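Local coordinates for protein separin (Saccharomyces cerevisiae, PDB 5U1T) that cleaves the Scc1 subunit of cohesin as a caspase-like cysteine protease at the onset of anaphase, and is held inactive by securin for most of the cell cycle, at residues A[346-351]-A[388-393]; A[396-401]-A[408-413]; A[1014-1019]-A[1055-1060]; A[1020-1025]-A[1047-1052]. All coordinates share one frame; numbering follows the deposited sequence.

In the fold
The four contacts form two pairs, on opposite sides of the centre of an elongated, mostly helical chain; the centres of contacts 1 and 3 are about 106 Å apart. Contacts 1 and 2 share helix 388-404. The first is a partly buried salt-bridge network between helices of like direction, bordered by another protein chain, whereas the second is the buried, mainly apolar interface of a helical hairpin, without a hydrogen bond across it. Contacts 3 and 4 both use helix 1012-1028 and have centres about 8 Å apart, touching through Leu-1019. Contact 4 joins two helices in a buried seam through a threonine; contact 3 continues along the same helix to a loop, where isoleucine packing passes from core to partly exposed surface.

Contact 1: A[346-351]-A[388-393]; sequences RQFDCT and PKRLSN
Arg-390 turns its CG anti to its carbonyl carbon (chi1 -67°) and bends at CB-CG, which carries its guanidinium across to Asp-349, whose carboxyl carbon likewise stands beside its own backbone N (chi1 -71°). The grip is side-on. Arg-390 NE donates to Asp-349 OD1 at 2.6 Å, using the syn lone pair of that oxygen, while Arg-390 NH2 makes a longer bond of 3.3 Å to Asp-349 OD2. Since each nitrogen takes its own oxygen, the two flat groups are held nearly coplanar, 27° apart, and the carboxylate cannot easily rotate. Arg-346 folds back toward the same aspartate: its NH1 lies 3.6 Å from Asp-349 OD2, but that oxygen is far from the guanidinium plane, so only the charges interact. The aliphatic part of Arg-390 serves a different neighbour, its CD lying 3.8 Å from Phe-348 CD1; Phe-348 suits this place because its ring also packs on Leu-378 and Cys-382 of helix 365-384. Arg-390 NH1 pairs with Glu-387, so two acids share its buried charge. An apolar side chain of another protein's chain packs on Asp-349 and Arg-390, probably strengthening the ion pair by excluding water. With the axes 11.2 Å apart, a long arginine is suited to spanning the gap between two helices of similar direction, separated in sequence by an intervening helix, as in an alpha-solenoid.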
loop_
_atom_site.group_PDB
_atom_site.type_symbol
_atom_site.label_atom_id
_atom_site.label_comp_id
_atom_site.label_asym_id
_atom_site.label_seq_id
_atom_site.Cartn_x
_atom_site.Cartn_y
_atom_site.Cartn_z
ATOM N N ARG A 346 -21.960 -56.490 19.632
ATOM C CA ARG A 346 -22.741 -55.879 20.704
ATOM C C ARG A 346 -21.982 -56.002 22.024
ATOM O O ARG A 346 -21.908 -55.049 22.801
ATOM C CB ARG A 346 -24.133 -56.526 20.835
ATOM C CG ARG A 346 -25.141 -56.176 19.729
ATOM C CD ARG A 346 -25.043 -54.719 19.283
ATOM N NE ARG A 346 -24.265 -54.572 18.051
ATOM C CZ ARG A 346 -23.864 -53.403 17.558
ATOM N NH1 ARG A 346 -24.159 -52.277 18.199
ATOM N NH2 ARG A 346 -23.162 -53.360 16.432
ATOM N N GLN A 347 -21.419 -57.179 22.275
ATOM C CA GLN A 347 -20.717 -57.415 23.529
ATOM C C GLN A 347 -19.448 -56.578 23.557
ATOM O O GLN A 347 -19.108 -55.998 24.592
ATOM C CB GLN A 347 -20.395 -58.900 23.716
ATOM C CG GLN A 347 -20.592 -59.404 25.152
ATOM C CD GLN A 347 -19.584 -58.825 26.145
ATOM O OE1 GLN A 347 -18.373 -58.908 25.938
ATOM N NE2 GLN A 347 -20.087 -58.242 27.230
ATOM N N PHE A 348 -18.766 -56.506 22.415
ATOM C CA PHE A 348 -17.549 -55.712 22.297
ATOM C C PHE A 348 -17.851 -54.283 22.680
ATOM O O PHE A 348 -17.323 -53.773 23.670
ATOM C CB PHE A 348 -16.984 -55.768 20.878
ATOM C CG PHE A 348 -15.740 -54.927 20.677
ATOM C CD1 PHE A 348 -15.834 -53.597 20.303
ATOM C CD2 PHE A 348 -14.480 -55.475 20.839
ATOM C CE1 PHE A 348 -14.694 -52.832 20.107
ATOM C CE2 PHE A 348 -13.343 -54.707 20.641
ATOM C CZ PHE A 348 -13.454 -53.387 20.276
ATOM N N ASP A 349 -18.711 -53.651 21.883
ATOM C CA ASP A 349 -19.148 -52.283 22.124
ATOM C C ASP A 349 -19.488 -52.085 23.594
ATOM O O ASP A 349 -19.104 -51.097 24.199
ATOM C CB ASP A 349 -20.346 -51.949 21.241
ATOM C CG ASP A 349 -19.967 -51.817 19.785
ATOM O OD1 ASP A 349 -18.822 -52.187 19.439
ATOM O OD2 ASP A 349 -20.811 -51.348 18.990
ATOM N N CYS A 350 -20.160 -53.065 24.177
ATOM C CA CYS A 350 -20.511 -52.996 25.583
ATOM C C CYS A 350 -19.297 -53.140 26.504
ATOM O O CYS A 350 -19.148 -52.383 27.463
ATOM C CB CYS A 350 -21.543 -54.067 25.910
ATOM S SG CYS A 350 -22.234 -53.894 27.547
ATOM N N THR A 351 -18.435 -54.111 26.211
ATOM C CA THR A 351 -17.264 -54.369 27.047
ATOM C C THR A 351 -16.359 -53.152 27.079
ATOM O O THR A 351 -15.727 -52.874 28.101
ATOM C CB THR A 351 -16.468 -55.615 26.564
ATOM O OG1 THR A 351 -17.132 -56.804 27.007
ATOM C CG2 THR A 351 -15.052 -55.634 27.126
ATOM N N PRO A 388 -12.595 -50.107 11.868
ATOM C CA PRO A 388 -11.806 -48.898 12.084
ATOM C C PRO A 388 -12.479 -47.973 13.082
ATOM O O PRO A 388 -11.801 -47.444 13.962
ATOM C CB PRO A 388 -11.742 -48.266 10.692
ATOM C CG PRO A 388 -12.219 -49.330 9.749
ATOM C CD PRO A 388 -13.204 -50.118 10.533
ATOM N N LYS A 389 -13.789 -47.781 12.942
ATOM C CA LYS A 389 -14.556 -47.039 13.935
ATOM C C LYS A 389 -14.312 -47.702 15.294
ATOM O O LYS A 389 -13.977 -47.032 16.274
ATOM C CB LYS A 389 -16.056 -47.022 13.594
ATOM C CG LYS A 389 -16.655 -45.653 13.238
ATOM C CD LYS A 389 -18.198 -45.728 13.111
ATOM C CE LYS A 389 -18.832 -44.424 12.616
ATOM N NZ LYS A 389 -20.290 -44.293 12.985
ATOM N N ARG A 390 -14.442 -49.025 15.340
ATOM C CA ARG A 390 -14.305 -49.744 16.605
ATOM C C ARG A 390 -12.880 -49.683 17.180
ATOM O O ARG A 390 -12.709 -49.564 18.396
ATOM C CB ARG A 390 -14.764 -51.198 16.446
ATOM C CG ARG A 390 -16.257 -51.312 16.195
ATOM C CD ARG A 390 -16.874 -52.550 16.835
ATOM N NE ARG A 390 -18.334 -52.457 16.877
ATOM C CZ ARG A 390 -19.131 -52.609 15.820
ATOM N NH1 ARG A 390 -18.617 -52.865 14.623
ATOM N NH2 ARG A 390 -20.447 -52.504 15.956
ATOM N N LEU A 391 -11.859 -49.741 16.327
ATOM C CA LEU A 391 -10.488 -49.568 16.814
ATOM C C LEU A 391 -10.266 -48.177 17.391
ATOM O O LEU A 391 -9.561 -48.011 18.386
ATOM C CB LEU A 391 -9.458 -49.812 15.713
ATOM C CG LEU A 391 -8.026 -49.748 16.257
ATOM C CD1 LEU A 391 -7.847 -50.748 17.393
ATOM C CD2 LEU A 391 -7.021 -50.010 15.174
ATOM N N SER A 392 -10.864 -47.174 16.761
ATOM C CA SER A 392 -10.652 -45.802 17.187
ATOM C C SER A 392 -11.233 -45.547 18.574
ATOM O O SER A 392 -10.827 -44.621 19.271
ATOM C CB SER A 392 -11.248 -44.837 16.182
ATOM O OG SER A 392 -10.900 -43.529 16.560
ATOM N N ASN A 393 -12.183 -46.377 18.977
ATOM C CA ASN A 393 -12.690 -46.320 20.336
ATOM C C ASN A 393 -11.681 -46.876 21.348
ATOM O O ASN A 393 -11.619 -46.417 22.490
ATOM C CB ASN A 393 -14.016 -47.081 20.428
ATOM C CG ASN A 393 -15.217 -46.222 20.072
ATOM O OD1 ASN A 393 -15.094 -45.021 19.810
ATOM N ND2 ASN A 393 -16.390 -46.835 20.067
#

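Contact 2: A[396-401]-A[408-413]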
loop_
_atom_site.group_PDB
_atom_site.type_symbol
_atom_site.label_atom_id
_atom_site.label_comp_id
_atom_site.label_asym_id
_atom_site.label_seq_id
_atom_site.Cartn_x
_atom_site.Cartn_y
_atom_site.Cartn_z
ATOM N N SER A 396 -9.199 -44.380 22.037
ATOM C CA SER A 396 -9.787 -43.415 22.957
ATOM C C SER A 396 -9.625 -43.869 24.410
ATOM O O SER A 396 -9.209 -43.086 25.269
ATOM C CB SER A 396 -11.268 -43.183 22.627
ATOM O OG SER A 396 -11.423 -42.232 21.585
ATOM N N VAL A 397 -9.935 -45.133 24.686
ATOM C CA VAL A 397 -9.866 -45.637 26.052
ATOM C C VAL A 397 -8.423 -45.623 26.553
ATOM O O VAL A 397 -8.157 -45.214 27.681
ATOM C CB VAL A 397 -10.472 -47.049 26.158
ATOM C CG1 VAL A 397 -10.258 -47.640 27.553
ATOM C CG2 VAL A 397 -11.950 -46.984 25.833
ATOM N N LEU A 398 -7.494 -46.033 25.700
ATOM C CA LEU A 398 -6.077 -45.960 26.032
ATOM C C LEU A 398 -5.680 -44.530 26.372
ATOM O O LEU A 398 -4.978 -44.297 27.360
ATOM C CB LEU A 398 -5.214 -46.491 24.880
ATOM C CG LEU A 398 -5.071 -48.009 24.748
ATOM C CD1 LEU A 398 -4.403 -48.350 23.440
ATOM C CD2 LEU A 398 -4.275 -48.552 25.914
ATOM N N PHE A 399 -6.139 -43.572 25.569
ATOM C CA PHE A 399 -5.791 -42.181 25.808
ATOM C C PHE A 399 -6.304 -41.689 27.151
ATOM O O PHE A 399 -5.626 -40.940 27.855
ATOM C CB PHE A 399 -6.337 -41.273 24.717
ATOM C CG PHE A 399 -6.243 -39.825 25.069
ATOM C CD1 PHE A 399 -5.022 -39.166 25.009
ATOM C CD2 PHE A 399 -7.357 -39.124 25.501
ATOM C CE1 PHE A 399 -4.918 -37.822 25.353
ATOM C CE2 PHE A 399 -7.260 -37.788 25.845
ATOM C CZ PHE A 399 -6.036 -37.137 25.773
ATOM N N ASN A 400 -7.517 -42.105 27.489
ATOM C CA ASN A 400 -8.147 -41.687 28.732
ATOM C C ASN A 400 -7.446 -42.254 29.954
ATOM O O ASN A 400 -7.317 -41.577 30.974
ATOM C CB ASN A 400 -9.616 -42.102 28.750
ATOM C CG ASN A 400 -10.445 -41.367 27.718
ATOM O OD1 ASN A 400 -10.077 -40.286 27.238
ATOM N ND2 ASN A 400 -11.585 -41.952 27.374
ATOM N N ALA A 401 -7.006 -43.501 29.854
ATOM C CA ALA A 401 -6.164 -44.069 30.889
ATOM C C ALA A 401 -4.888 -43.233 31.007
ATOM O O ALA A 401 -4.470 -42.900 32.116
ATOM C CB ALA A 401 -5.841 -45.527 30.588
ATOM N N HIS A 408 2.805 -41.768 30.935
ATOM C CA HIS A 408 3.382 -41.654 29.607
ATOM C C HIS A 408 3.342 -42.985 28.846
ATOM O O HIS A 408 3.319 -42.990 27.607
ATOM C CB HIS A 408 4.818 -41.148 29.681
ATOM C CG HIS A 408 5.336 -40.633 28.375
ATOM N ND1 HIS A 408 6.392 -41.214 27.708
ATOM C CD2 HIS A 408 4.932 -39.594 27.607
ATOM C CE1 HIS A 408 6.626 -40.551 26.592
ATOM N NE2 HIS A 408 5.757 -39.563 26.509
ATOM N N SER A 409 3.342 -44.102 29.574
ATOM C CA SER A 409 3.322 -45.411 28.938
ATOM C C SER A 409 2.045 -45.628 28.151
ATOM O O SER A 409 2.088 -46.032 26.989
ATOM C CB SER A 409 3.492 -46.519 29.967
ATOM O OG SER A 409 4.781 -46.454 30.537
ATOM N N PHE A 410 0.905 -45.348 28.770
ATOM C CA PHE A 410 -0.362 -45.430 28.048
ATOM C C PHE A 410 -0.422 -44.482 26.850
ATOM O O PHE A 410 -0.976 -44.831 25.810
ATOM C CB PHE A 410 -1.528 -45.157 28.989
ATOM C CG PHE A 410 -1.997 -46.365 29.712
ATOM C CD1 PHE A 410 -2.941 -47.205 29.137
ATOM C CD2 PHE A 410 -1.480 -46.686 30.959
ATOM C CE1 PHE A 410 -3.378 -48.345 29.807
ATOM C CE2 PHE A 410 -1.910 -47.828 31.640
ATOM C CZ PHE A 410 -2.859 -48.660 31.062
ATOM N N LEU A 411 0.156 -43.293 26.989
ATOM C CA LEU A 411 0.090 -42.306 25.918
ATOM C C LEU A 411 0.941 -42.773 24.755
ATOM O O LEU A 411 0.523 -42.680 23.601
ATOM C CB LEU A 411 0.545 -40.923 26.395
ATOM C CG LEU A 411 0.416 -39.814 25.353
ATOM C CD1 LEU A 411 -1.036 -39.678 24.940
ATOM C CD2 LEU A 411 0.956 -38.493 25.877
ATOM N N LEU A 412 2.135 -43.280 25.053
ATOM C CA LEU A 412 2.963 -43.866 24.007
ATOM C C LEU A 412 2.203 -45.016 23.359
ATOM O O LEU A 412 2.214 -45.164 22.137
ATOM C CB LEU A 412 4.306 -44.339 24.556
ATOM C CG LEU A 412 5.378 -43.261 24.717
ATOM C CD1 LEU A 412 6.549 -43.781 25.532
ATOM C CD2 LEU A 412 5.846 -42.770 23.367
ATOM N N LYS A 413 1.500 -45.802 24.162
ATOM C CA LYS A 413 0.735 -46.902 23.593
ATOM C C LYS A 413 -0.410 -46.368 22.728
ATOM O O LYS A 413 -0.743 -46.931 21.688
ATOM C CB LYS A 413 0.204 -47.827 24.692
ATOM C CG LYS A 413 0.063 -49.273 24.230
ATOM C CD LYS A 413 -0.757 -50.112 25.183
ATOM C CE LYS A 413 -0.858 -51.582 24.705
ATOM N NZ LYS A 413 -1.385 -51.675 23.296
#
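Leu-398 and Phe-410 bury the most surface here, and Ala-401 completes the group. The leucine meets the phenylalanine at the rim: Leu-398 CD2 lies 3.7 Å from Phe-410 CD1, near the ring plane, and the two side chains cross at about a right angle. Although the CB of Leu-398 does not head for the other helix, its CG lies anti to the carbonyl carbon (chi1 -80°), which brings CD2 to that rim. Ala-401 instead sits over a face of the same ring, its CB 4.0 Å from the Phe-410 ring centroid and 23° off the normal, a CH-pi contact. A methyl group suits that place because it lets the aromatic ring lie close to the helix backbone. Phe-405, in the turn, adds an edge-to-face contact to Phe-410. The same Leu-398 CD2 also touches Lys-413 CD at 3.9 Å, so the lysine contributes its aliphatic chain to an apolar seam. A second pair, Phe-399 and Leu-411, lies side by side. Leu-398 and Phe-410 go on to helix 365-384, whereas Phe-399 and Leu-411 reach helix 431-444. Axes 8.0 Å apart at 158° and a short connecting turn mark an antiparallel helical hairpin, the building unit of alpha-solenoid folds.

Contact 3: A[1014-1019]-A[1055-1060]; sequences AAISKL and NITSIH
Ile-1016, on helix 1012-1028, packs against Ile-1056 and Thr-1057 in the loop that follows the second helix of a helical hairpin. The inner part of the contact is isoleucine on isoleucine: Ile-1016 CG1 lies 3.5 Å from Ile-1056 CG2. Ile-1056 is buried, its neighbours include Phe-951 and Met-955 of helix 950-955, and a branched hydrocarbon fits such a site, where no polar partner is needed. Beside it, the small Ala-1015 lets Phe-952 of that helix and Leu-946 of helix 927-946 come up to the first helix. Thr-1057 belongs to the tight part too, as its partly exposed border, and its methyl and hydroxyl suit a boundary between hydrocarbon and water. The loose side begins beyond it, where the chain runs on through the exposed Ser-1058 to a poorly ordered His-1060, and neither of these touches the helix. Ile-1016 serves both of its partners through its branching. With its CG1 placed anti to the carbonyl carbon (chi1 -64°), that branch is directed at the loop, while CG2 flanks the threonine, 3.9 Å from Thr-1057 CG2. At the end of the longer branch, Ile-1016 CD1 rests 3.6 Å from Thr-1057 CB.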
loop_
_atom_site.group_PDB
_atom_site.type_symbol
_atom_site.label_atom_id
_atom_site.label_comp_id
_atom_site.label_asym_id
_atom_site.label_seq_id
_atom_site.Cartn_x
_atom_site.Cartn_y
_atom_site.Cartn_z
ATOM N N ALA A 1014 -14.305 37.750 -39.429
ATOM C CA ALA A 1014 -13.718 36.508 -38.968
ATOM C C ALA A 1014 -13.039 36.684 -37.616
ATOM O O ALA A 1014 -13.053 35.785 -36.773
ATOM C CB ALA A 1014 -12.725 35.981 -39.992
ATOM N N ALA A 1015 -12.434 37.839 -37.399
ATOM C CA ALA A 1015 -11.642 38.007 -36.195
ATOM C C ALA A 1015 -12.567 38.263 -35.015
ATOM O O ALA A 1015 -12.333 37.757 -33.918
ATOM C CB ALA A 1015 -10.644 39.115 -36.363
ATOM N N ILE A 1016 -13.634 39.021 -35.250
ATOM C CA ILE A 1016 -14.630 39.261 -34.212
ATOM C C ILE A 1016 -15.316 37.934 -33.878
ATOM O O ILE A 1016 -15.623 37.649 -32.714
ATOM C CB ILE A 1016 -15.653 40.328 -34.646
ATOM C CG1 ILE A 1016 -14.932 41.657 -34.832
ATOM C CG2 ILE A 1016 -16.793 40.469 -33.640
ATOM C CD1 ILE A 1016 -15.776 42.745 -35.408
ATOM N N SER A 1017 -15.510 37.099 -34.890
ATOM C CA SER A 1017 -16.124 35.800 -34.655
ATOM C C SER A 1017 -15.256 34.877 -33.791
ATOM O O SER A 1017 -15.737 34.340 -32.806
ATOM C CB SER A 1017 -16.441 35.113 -35.969
ATOM O OG SER A 1017 -17.246 33.972 -35.732
ATOM N N LYS A 1018 -13.985 34.714 -34.144
ATOM C CA LYS A 1018 -13.093 33.848 -33.390
ATOM C C LYS A 1018 -12.908 34.341 -31.961
ATOM O O LYS A 1018 -12.691 33.547 -31.031
ATOM C CB LYS A 1018 -11.739 33.727 -34.095
ATOM C CG LYS A 1018 -11.820 32.876 -35.355
ATOM C CD LYS A 1018 -10.626 33.045 -36.297
ATOM C CE LYS A 1018 -10.868 32.309 -37.616
ATOM N NZ LYS A 1018 -10.882 30.834 -37.424
ATOM N N LEU A 1019 -13.006 35.650 -31.776
ATOM C CA LEU A 1019 -12.842 36.222 -30.458
ATOM C C LEU A 1019 -14.083 36.012 -29.597
ATOM O O LEU A 1019 -13.957 35.698 -28.420
ATOM C CB LEU A 1019 -12.502 37.706 -30.575
ATOM C CG LEU A 1019 -11.028 37.946 -30.887
ATOM C CD1 LEU A 1019 -10.818 39.341 -31.441
ATOM C CD2 LEU A 1019 -10.219 37.727 -29.628
ATOM N N ASN A 1055 -11.860 46.900 -28.318
ATOM C CA ASN A 1055 -11.122 47.841 -29.132
ATOM C C ASN A 1055 -11.383 47.675 -30.633
ATOM O O ASN A 1055 -10.917 48.474 -31.436
ATOM C CB ASN A 1055 -9.629 47.708 -28.850
ATOM C CG ASN A 1055 -9.212 48.444 -27.610
ATOM O OD1 ASN A 1055 -8.869 49.622 -27.665
ATOM N ND2 ASN A 1055 -9.251 47.766 -26.473
ATOM N N ILE A 1056 -12.173 46.657 -30.984
ATOM C CA ILE A 1056 -12.325 46.154 -32.358
ATOM C C ILE A 1056 -13.784 46.229 -32.829
ATOM O O ILE A 1056 -14.068 46.336 -34.023
ATOM C CB ILE A 1056 -11.763 44.698 -32.417
ATOM C CG1 ILE A 1056 -10.256 44.734 -32.689
ATOM C CG2 ILE A 1056 -12.515 43.753 -33.358
ATOM C CD1 ILE A 1056 -9.860 45.689 -33.725
ATOM N N THR A 1057 -14.707 46.208 -31.872
ATOM C CA THR A 1057 -16.139 46.226 -32.149
ATOM C C THR A 1057 -16.835 46.690 -30.877
ATOM O O THR A 1057 -16.177 46.984 -29.881
ATOM C CB THR A 1057 -16.661 44.831 -32.612
ATOM O OG1 THR A 1057 -18.083 44.850 -32.763
ATOM C CG2 THR A 1057 -16.294 43.756 -31.614
ATOM N N SER A 1058 -18.152 46.808 -30.922
ATOM C CA SER A 1058 -18.925 47.125 -29.732
ATOM C C SER A 1058 -19.650 45.861 -29.296
ATOM O O SER A 1058 -20.258 45.158 -30.115
ATOM C CB SER A 1058 -19.897 48.254 -30.009
ATOM O OG SER A 1058 -19.215 49.322 -30.648
ATOM N N ILE A 1059 -19.581 45.544 -28.013
ATOM C CA ILE A 1059 -19.996 44.212 -27.595
ATOM C C ILE A 1059 -21.250 44.181 -26.718
ATOM O O ILE A 1059 -21.570 45.149 -26.021
ATOM C CB ILE A 1059 -18.837 43.493 -26.870
ATOM C CG1 ILE A 1059 -17.769 44.503 -26.406
ATOM C CG2 ILE A 1059 -18.207 42.457 -27.804
ATOM C CD1 ILE A 1059 -18.162 45.342 -25.178
ATOM N N HIS A 1060 -21.968 43.060 -26.801
ATOM C CA HIS A 1060 -23.185 42.829 -26.017
ATOM C C HIS A 1060 -22.869 42.836 -24.517
ATOM O O HIS A 1060 -21.902 42.198 -24.084
ATOM C CB HIS A 1060 -23.844 41.486 -26.400
ATOM C CG HIS A 1060 -24.395 41.435 -27.800
ATOM N ND1 HIS A 1060 -25.176 42.443 -28.342
ATOM C CD2 HIS A 1060 -24.306 40.475 -28.756
ATOM C CE1 HIS A 1060 -25.527 42.112 -29.575
ATOM N NE2 HIS A 1060 -25.014 40.922 -29.849
#

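Contact 4: A[1020-1025]-A[1047-1052]; sequences KQMKEL and SLTLTI
A helical hairpin is closed here, where helix 1012-1028 and helix 1036-1054 run broadly antiparallel and Thr-1049 faces Met-1022 and Lys-1023. The threonine is the pivotal residue. Its CG2, placed anti to the backbone N, lies 3.9 Å from Lys-1023 N and 4.1 Å from Met-1022 CB, so the methyl abuts the backbone of the first helix as well as a side chain. Thr-1049 OG1 is 3.7 Å from Met-1022 CG, a van der Waals touch; the hydroxyl is satisfied by a hydrogen bond to Leu-1045 O, one turn back on its own helix. A small residue that spends its hydroxyl this way suits a buried position where the CA atoms of Lys-1023 and Thr-1049 approach to 6.4 Å. Met-1022 sets its CG anti to the backbone N (chi1 -169°) and then bends at CB-CG, so its flexible chain crosses the threonine at about a right angle. Lys-1023 contributes its base only: the chain leads away from the seam, and its NZ forms a salt bridge with Glu-1024 OE2 at 3.5 Å, which suits a partly exposed residue. On the far helix, Thr-1051 OG1 bonds to Ser-1047 O at 2.7 Å, again burying a hydroxyl against its own helix, while Thr-1051 also packs on strands 960-962 and 1157-1163. The second helix thus lies between a sheet and its partner, an arrangement of a helical hairpin layered on a beta-sheet.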
loop_
_atom_site.group_PDB
_atom_site.type_symbol
_atom_site.label_atom_id
_atom_site.label_comp_id
_atom_site.label_asym_id
_atom_site.label_seq_id
_atom_site.Cartn_x
_atom_site.Cartn_y
_atom_site.Cartn_z
ATOM N N LYS A 1020 -15.273 36.190 -30.168
ATOM C CA LYS A 1020 -16.514 35.954 -29.426
ATOM C C LYS A 1020 -16.634 34.470 -29.048
ATOM O O LYS A 1020 -17.265 34.098 -28.054
ATOM C CB LYS A 1020 -17.727 36.410 -30.241
ATOM C CG LYS A 1020 -17.851 37.931 -30.383
ATOM C CD LYS A 1020 -18.836 38.347 -31.495
ATOM C CE LYS A 1020 -20.214 38.766 -30.953
ATOM N NZ LYS A 1020 -20.954 39.699 -31.872
ATOM N N GLN A 1021 -15.994 33.637 -29.855
ATOM C CA GLN A 1021 -15.955 32.210 -29.652
ATOM C C GLN A 1021 -15.078 31.902 -28.450
ATOM O O GLN A 1021 -15.435 31.107 -27.576
ATOM C CB GLN A 1021 -15.422 31.529 -30.911
ATOM C CG GLN A 1021 -15.668 30.032 -31.016
ATOM C CD GLN A 1021 -14.810 29.398 -32.106
ATOM O OE1 GLN A 1021 -13.760 29.943 -32.487
ATOM N NE2 GLN A 1021 -15.245 28.249 -32.612
ATOM N N MET A 1022 -13.921 32.550 -28.422
ATOM C CA MET A 1022 -13.005 32.467 -27.307
ATOM C C MET A 1022 -13.638 33.026 -26.019
ATOM O O MET A 1022 -13.451 32.469 -24.945
ATOM C CB MET A 1022 -11.713 33.209 -27.651
ATOM C CG MET A 1022 -10.561 32.990 -26.683
ATOM S SD MET A 1022 -9.856 31.317 -26.742
ATOM C CE MET A 1022 -8.971 31.309 -25.194
ATOM N N LYS A 1023 -14.388 34.116 -26.128
ATOM C CA LYS A 1023 -15.055 34.705 -24.972
ATOM C C LYS A 1023 -16.009 33.691 -24.347
ATOM O O LYS A 1023 -16.059 33.558 -23.125
ATOM C CB LYS A 1023 -15.822 35.989 -25.364
ATOM C CG LYS A 1023 -16.528 36.695 -24.187
ATOM C CD LYS A 1023 -17.421 37.871 -24.590
ATOM C CE LYS A 1023 -18.935 37.562 -24.425
ATOM N NZ LYS A 1023 -19.525 36.454 -25.326
ATOM N N GLU A 1024 -16.751 32.971 -25.187
ATOM C CA GLU A 1024 -17.794 32.061 -24.720
ATOM C C GLU A 1024 -17.260 30.704 -24.260
ATOM O O GLU A 1024 -17.814 30.080 -23.353
ATOM C CB GLU A 1024 -18.833 31.874 -25.815
ATOM C CG GLU A 1024 -19.640 33.131 -26.024
ATOM C CD GLU A 1024 -20.246 33.231 -27.412
ATOM O OE1 GLU A 1024 -20.028 32.286 -28.208
ATOM O OE2 GLU A 1024 -20.934 34.246 -27.705
ATOM N N LEU A 1025 -16.191 30.241 -24.894
ATOM C CA LEU A 1025 -15.541 29.019 -24.462
ATOM C C LEU A 1025 -14.931 29.231 -23.082
ATOM O O LEU A 1025 -14.945 28.324 -22.248
ATOM C CB LEU A 1025 -14.474 28.585 -25.468
ATOM C CG LEU A 1025 -13.723 27.314 -25.082
ATOM C CD1 LEU A 1025 -14.688 26.149 -24.918
ATOM C CD2 LEU A 1025 -12.653 27.005 -26.102
ATOM N N SER A 1047 -9.686 38.501 -19.767
ATOM C CA SER A 1047 -9.676 39.939 -19.844
ATOM C C SER A 1047 -8.934 40.413 -21.103
ATOM O O SER A 1047 -9.263 41.455 -21.653
ATOM C CB SER A 1047 -9.049 40.538 -18.593
ATOM O OG SER A 1047 -7.648 40.457 -18.692
ATOM N N LEU A 1048 -7.943 39.658 -21.565
ATOM C CA LEU A 1048 -7.295 40.008 -22.820
ATOM C C LEU A 1048 -8.268 39.866 -23.989
ATOM O O LEU A 1048 -8.309 40.718 -24.869
ATOM C CB LEU A 1048 -6.059 39.155 -23.069
ATOM C CG LEU A 1048 -5.440 39.309 -24.461
ATOM C CD1 LEU A 1048 -5.002 40.738 -24.716
ATOM C CD2 LEU A 1048 -4.276 38.383 -24.632
ATOM N N THR A 1049 -9.059 38.802 -23.994
ATOM C CA THR A 1049 -10.031 38.608 -25.055
ATOM C C THR A 1049 -11.069 39.734 -25.060
ATOM O O THR A 1049 -11.457 40.229 -26.115
ATOM C CB THR A 1049 -10.720 37.229 -24.931
ATOM O OG1 THR A 1049 -9.720 36.212 -24.978
ATOM C CG2 THR A 1049 -11.730 36.995 -26.070
ATOM N N LEU A 1050 -11.500 40.150 -23.876
ATOM C CA LEU A 1050 -12.464 41.238 -23.754
ATOM C C LEU A 1050 -11.857 42.543 -24.259
ATOM O O LEU A 1050 -12.502 43.320 -24.963
ATOM C CB LEU A 1050 -12.915 41.396 -22.309
ATOM C CG LEU A 1050 -14.038 42.415 -22.198
ATOM C CD1 LEU A 1050 -15.244 41.944 -22.988
ATOM C CD2 LEU A 1050 -14.391 42.714 -20.749
ATOM N N THR A 1051 -10.602 42.763 -23.899
ATOM C CA THR A 1051 -9.890 43.959 -24.291
ATOM C C THR A 1051 -9.724 44.033 -25.806
ATOM O O THR A 1051 -10.041 45.058 -26.402
ATOM C CB THR A 1051 -8.530 44.023 -23.599
ATOM O OG1 THR A 1051 -8.734 44.022 -22.184
ATOM C CG2 THR A 1051 -7.784 45.276 -23.990
ATOM N N ILE A 1052 -9.243 42.962 -26.436
ATOM C CA ILE A 1052 -9.154 42.958 -27.899
ATOM C C ILE A 1052 -10.513 43.193 -28.527
ATOM O O ILE A 1052 -10.656 44.025 -29.413
ATOM C CB ILE A 1052 -8.621 41.658 -28.475
ATOM C CG1 ILE A 1052 -7.356 41.202 -27.747
ATOM C CG2 ILE A 1052 -8.378 41.832 -29.957
ATOM C CD1 ILE A 1052 -6.227 42.136 -27.883
#